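Local coordinates for protein acetyl xylan esterase II (Penicillium purpurogenum, PDB 1G66) that probably removes acetyl groups from xylan as a serine hydrolase of the cutinase family, with an alpha/beta-hydrolase fold, at residues 30-35 with 197-202; 98-103 with 123-128. One frame throughout, in Å; residues are numbered along the deposited sequence. Where two conformers were deposited one is given.

Contact 1. Residues 30-35 with 197-202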
# COMPACT_ATOMS: atom_id res chain seq x y z
N LEU A 30 -12.10 9.86 2.19
CA LEU A 30 -12.40 11.26 1.97
C LEU A 30 -13.84 11.57 2.24
O LEU A 30 -14.16 12.64 2.78
CB LEU A 30 -12.09 11.63 0.53
CG LEU A 30 -10.62 11.68 0.13
CD1 LEU A 30 -10.46 11.81 -1.36
CD2 LEU A 30 -9.89 12.79 0.80
N SER A 31 -14.74 10.68 1.89
CA SER A 31 -16.14 10.94 2.11
C SER A 31 -16.53 10.77 3.58
O SER A 31 -17.49 11.40 4.00
CB SER A 31 -16.96 9.87 1.41
OG SER A 31 -17.03 8.55 1.90
N ALA A 32 -15.76 10.00 4.34
CA ALA A 32 -16.01 9.83 5.76
C ALA A 32 -15.51 11.03 6.57
O ALA A 32 -15.91 11.19 7.73
CB ALA A 32 -15.35 8.57 6.26
N TYR A 33 -14.62 11.78 5.99
CA TYR A 33 -13.95 12.90 6.69
C TYR A 33 -13.93 14.12 5.80
O TYR A 33 -12.91 14.46 5.21
CB TYR A 33 -12.53 12.50 7.10
CG TYR A 33 -12.52 11.39 8.12
CD1 TYR A 33 -12.33 10.07 7.77
CD2 TYR A 33 -12.73 11.64 9.46
CE1 TYR A 33 -12.33 9.07 8.70
CE2 TYR A 33 -12.72 10.63 10.42
CZ TYR A 33 -12.54 9.33 10.01
OH TYR A 33 -12.51 8.27 10.90
N PRO A 34 -15.03 14.85 5.72
CA PRO A 34 -15.02 16.10 4.96
C PRO A 34 -13.87 17.01 5.36
O PRO A 34 -13.54 17.14 6.56
CB PRO A 34 -16.35 16.71 5.38
CG PRO A 34 -17.20 15.49 5.60
CD PRO A 34 -16.31 14.54 6.36
N GLY A 35 -13.23 17.64 4.40
CA GLY A 35 -12.08 18.46 4.59
C GLY A 35 -10.76 17.71 4.43
O GLY A 35 -9.74 18.35 4.25
N GLN A 197 -14.58 -3.10 5.11
CA GLN A 197 -13.70 -3.49 6.17
C GLN A 197 -12.55 -2.50 6.31
O GLN A 197 -12.18 -2.11 7.40
CB GLN A 197 -13.09 -4.88 6.00
CG GLN A 197 -14.03 -6.02 6.28
CD GLN A 197 -13.28 -7.34 6.41
OE1 GLN A 197 -12.21 -7.39 7.00
NE2 GLN A 197 -13.84 -8.40 5.89
N ALA A 198 -11.97 -2.14 5.17
CA ALA A 198 -10.83 -1.23 5.21
C ALA A 198 -11.21 0.10 5.78
O ALA A 198 -10.50 0.67 6.61
CB ALA A 198 -10.25 -1.11 3.81
N LEU A 199 -12.36 0.63 5.32
CA LEU A 199 -12.82 1.92 5.86
C LEU A 199 -13.11 1.83 7.35
O LEU A 199 -12.80 2.74 8.11
CB LEU A 199 -14.05 2.36 5.08
CG LEU A 199 -14.68 3.65 5.57
CD1 LEU A 199 -13.70 4.84 5.47
CD2 LEU A 199 -15.97 3.94 4.82
N ALA A 200 -13.71 0.72 7.77
CA ALA A 200 -13.97 0.55 9.20
C ALA A 200 -12.68 0.58 10.00
O ALA A 200 -12.59 1.15 11.08
CB ALA A 200 -14.74 -0.75 9.43
N PHE A 201 -11.66 -0.09 9.44
CA PHE A 201 -10.38 -0.06 10.14
C PHE A 201 -9.82 1.35 10.20
O PHE A 201 -9.38 1.80 11.24
CB PHE A 201 -9.41 -0.99 9.41
CG PHE A 201 -8.04 -1.01 10.03
CD1 PHE A 201 -7.80 -1.63 11.22
CD2 PHE A 201 -6.97 -0.37 9.40
CE1 PHE A 201 -6.54 -1.67 11.78
CE2 PHE A 201 -5.69 -0.41 9.94
CZ PHE A 201 -5.48 -1.06 11.16
N VAL A 202 -9.81 2.05 9.07
CA VAL A 202 -9.32 3.42 9.06
C VAL A 202 -10.07 4.24 10.11
O VAL A 202 -9.45 5.00 10.86
CB VAL A 202 -9.42 4.03 7.66
CG1 VAL A 202 -9.12 5.53 7.70
CG2 VAL A 202 -8.53 3.32 6.67
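With CG anti to the backbone N (chi1 177°) and chi2 at 61°, the L199 side chain reaches out from helix 190-206 towards A32, although its CB starts off pointing across the line between the segments. Methyl CD1 is the branch that does the touching: L199 CD1 lies 4.2 Å from A32 CB, while CD2 stands back, 4.9 Å from A32 CB. A32, in the last turn of helix 23-32, offers a single methyl and points it at the other helix. The backbones are well apart here, with A32 CA 8.5 Å from L199 CA. Y33 lies beside this pair. It is the first residue to leave helical angles, its N keeping a weak bond to L30 O (3.4 Å), and chi1 of -64° directs the ring towards the C-terminal part of helix 190-206. The ring carbon Y33 CE1 is 4.9 Å from V202 CG1, and Y33 OH comes no nearer than 4.5 Å to V202 O. That separation is too long for a bond; the hydroxyl is instead hydrogen-bonded to the C-terminal carboxylate of G207, which fixes the end of the ring. The meeting of the two segments is therefore loose and apolar, burying 119 Å² in all, and the tyrosine hydroxyl is engaged at the chain terminus, just past the helix. The seam continues on both sides: K203 touches A32 and Y33, L206 also packs on Y33, and V29 of helix 23-32 packs on L199 and V202. Helices 23-32 and 190-206 thus lie side by side, and V202 reaches beyond them to A127 and I129 of the central strand 125-131.

Contact 2. Residues 98-103 with 123-128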
# COMPACT_ATOMS: atom_id res chain seq x y z
N VAL A 98 6.92 -1.95 1.68
CA VAL A 98 8.33 -1.76 1.94
C VAL A 98 8.61 -0.44 2.64
O VAL A 98 9.40 -0.36 3.56
CB VAL A 98 9.16 -1.91 0.65
CG1 VAL A 98 10.63 -1.76 1.00
CG2 VAL A 98 8.89 -3.25 0.01
N ALA A 99 7.99 0.63 2.15
CA ALA A 99 8.31 1.92 2.71
C ALA A 99 7.99 1.98 4.19
O ALA A 99 8.75 2.59 4.97
CB ALA A 99 7.59 3.03 1.96
N LEU A 100 6.84 1.45 4.58
CA LEU A 100 6.36 1.51 5.95
C LEU A 100 6.96 0.45 6.87
O LEU A 100 7.32 0.74 7.99
CB LEU A 100 4.84 1.38 5.98
CG LEU A 100 4.18 1.33 7.35
CD1 LEU A 100 4.43 2.58 8.14
CD2 LEU A 100 2.70 1.09 7.16
N CYS A 101 7.08 -0.78 6.35
CA CYS A 101 7.52 -1.90 7.19
C CYS A 101 9.01 -2.21 7.04
O CYS A 101 9.53 -2.97 7.85
CB CYS A 101 6.77 -3.16 6.82
SG CYS A 101 5.02 -3.14 7.29
N GLY A 102 9.68 -1.66 6.03
CA GLY A 102 11.05 -2.01 5.76
C GLY A 102 11.14 -3.45 5.34
O GLY A 102 10.24 -4.04 4.74
N GLY A 103 12.32 -4.07 5.62
CA GLY A 103 12.55 -5.43 5.23
C GLY A 103 13.08 -5.59 3.81
O GLY A 103 13.42 -6.69 3.41
N ASN A 123 5.05 7.63 12.79
CA ASN A 123 4.15 7.87 13.90
C ASN A 123 2.84 8.42 13.41
O ASN A 123 1.80 8.08 13.96
CB ASN A 123 4.82 8.87 14.85
CG ASN A 123 3.91 9.28 15.99
OD1 ASN A 123 3.70 10.49 16.16
ND2 ASN A 123 3.41 8.38 16.74
N MET A 124 2.84 9.28 12.38
CA MET A 124 1.59 9.89 11.95
C MET A 124 0.83 9.08 10.91
O MET A 124 -0.33 9.41 10.69
CB MET A 124 1.80 11.33 11.46
CG MET A 124 2.19 12.26 12.59
SD MET A 124 1.14 12.14 14.06
CE MET A 124 -0.32 13.05 13.49
N VAL A 125 1.42 8.04 10.34
CA VAL A 125 0.61 7.05 9.63
C VAL A 125 -0.25 6.35 10.65
O VAL A 125 0.27 5.70 11.57
CB VAL A 125 1.48 6.05 8.87
CG1 VAL A 125 0.61 4.91 8.33
CG2 VAL A 125 2.25 6.72 7.76
N LYS A 126 -1.55 6.55 10.56
CA LYS A 126 -2.46 5.94 11.50
C LYS A 126 -3.12 4.70 10.96
O LYS A 126 -3.56 3.85 11.72
CB LYS A 126 -3.50 6.93 12.02
CG LYS A 126 -2.84 8.16 12.67
CD LYS A 126 -1.86 7.81 13.76
CE LYS A 126 -1.41 8.94 14.58
NZ LYS A 126 -0.25 8.63 15.46
N ALA A 127 -3.21 4.58 9.64
CA ALA A 127 -3.81 3.41 9.01
C ALA A 127 -3.18 3.26 7.62
O ALA A 127 -3.00 4.26 6.92
CB ALA A 127 -5.33 3.54 8.88
N ALA A 128 -2.93 2.04 7.27
CA ALA A 128 -2.41 1.69 5.96
C ALA A 128 -3.20 0.47 5.49
O ALA A 128 -3.29 -0.52 6.20
CB ALA A 128 -0.91 1.37 6.02
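L100 supplies all the apolar contact from helix 91-101, meeting V125 and A128 of strand 125-131. The tighter touch is L100 CD2 on A128 CB at 3.8 Å; L100 CD2 is also 4.5 Å from V125 CG1, so this methyl lies between the two residues. The other branch meets V125 alone: L100 CD1 is 4.5 Å from V125 CG1 and 4.7 Å from V125 CG2, but 5.9 Å from A128 CB. CG of L100 is anti to the backbone N (chi1 176°), which extends the fork straight from the helix to the strand. K126, at psi -24°, interrupts the extended run of the strand, which brings V125 and A128 to the same side; A127 points away. Around this group, I167 of strand 167-170 touches L100 and A128, L86 of strand 83-89 touches A128, and I84 touches V125. Of the hydrogen bonds, none joins the two segments. K126 folds its chain back along the end of helix 119-124, and K126 NZ donates to N123 O at 2.6 Å, tilted 28° out of the carbonyl plane. V125 O bonds K166, and the M124 and K126 backbones bond I84. On the other segment, G102 N bonds V98 O at 2.8 Å as the helix finishes, and G102 turns off with positive phi. Covalently, a disulfide joins C101 to C161 in a loop distant in sequence. The contact sits at the far end of the helix that follows the turn where alpha/beta hydrolases carry their nucleophile. Its chemistry is that of a hydrophobic core between helix and sheet: methyl packing joins the segments, whereas the K126 and G102 bonds and the disulfide lie at the helix ends, apart from the apolar group.

From the N terminus the chain first meets 30-35, at the end of helix 23-32, and meets it again at 197-202 in the last helix, so contact 1 closes a very long loop. Within that loop lies contact 2, a short closure in which 98-103 and 123-128 are separated by just 19 residues; the two nest and do not cross. Contact 1 joins two helices on one face of the parallel sheet, and contact 2 packs helix 91-101 on the other face. Strand 125-131 links them: A127, turned from L100, meets V202 (V202 CG2 to A127 CB, 3.9 Å) and the F201 ring, completing an alpha/beta/alpha sandwich.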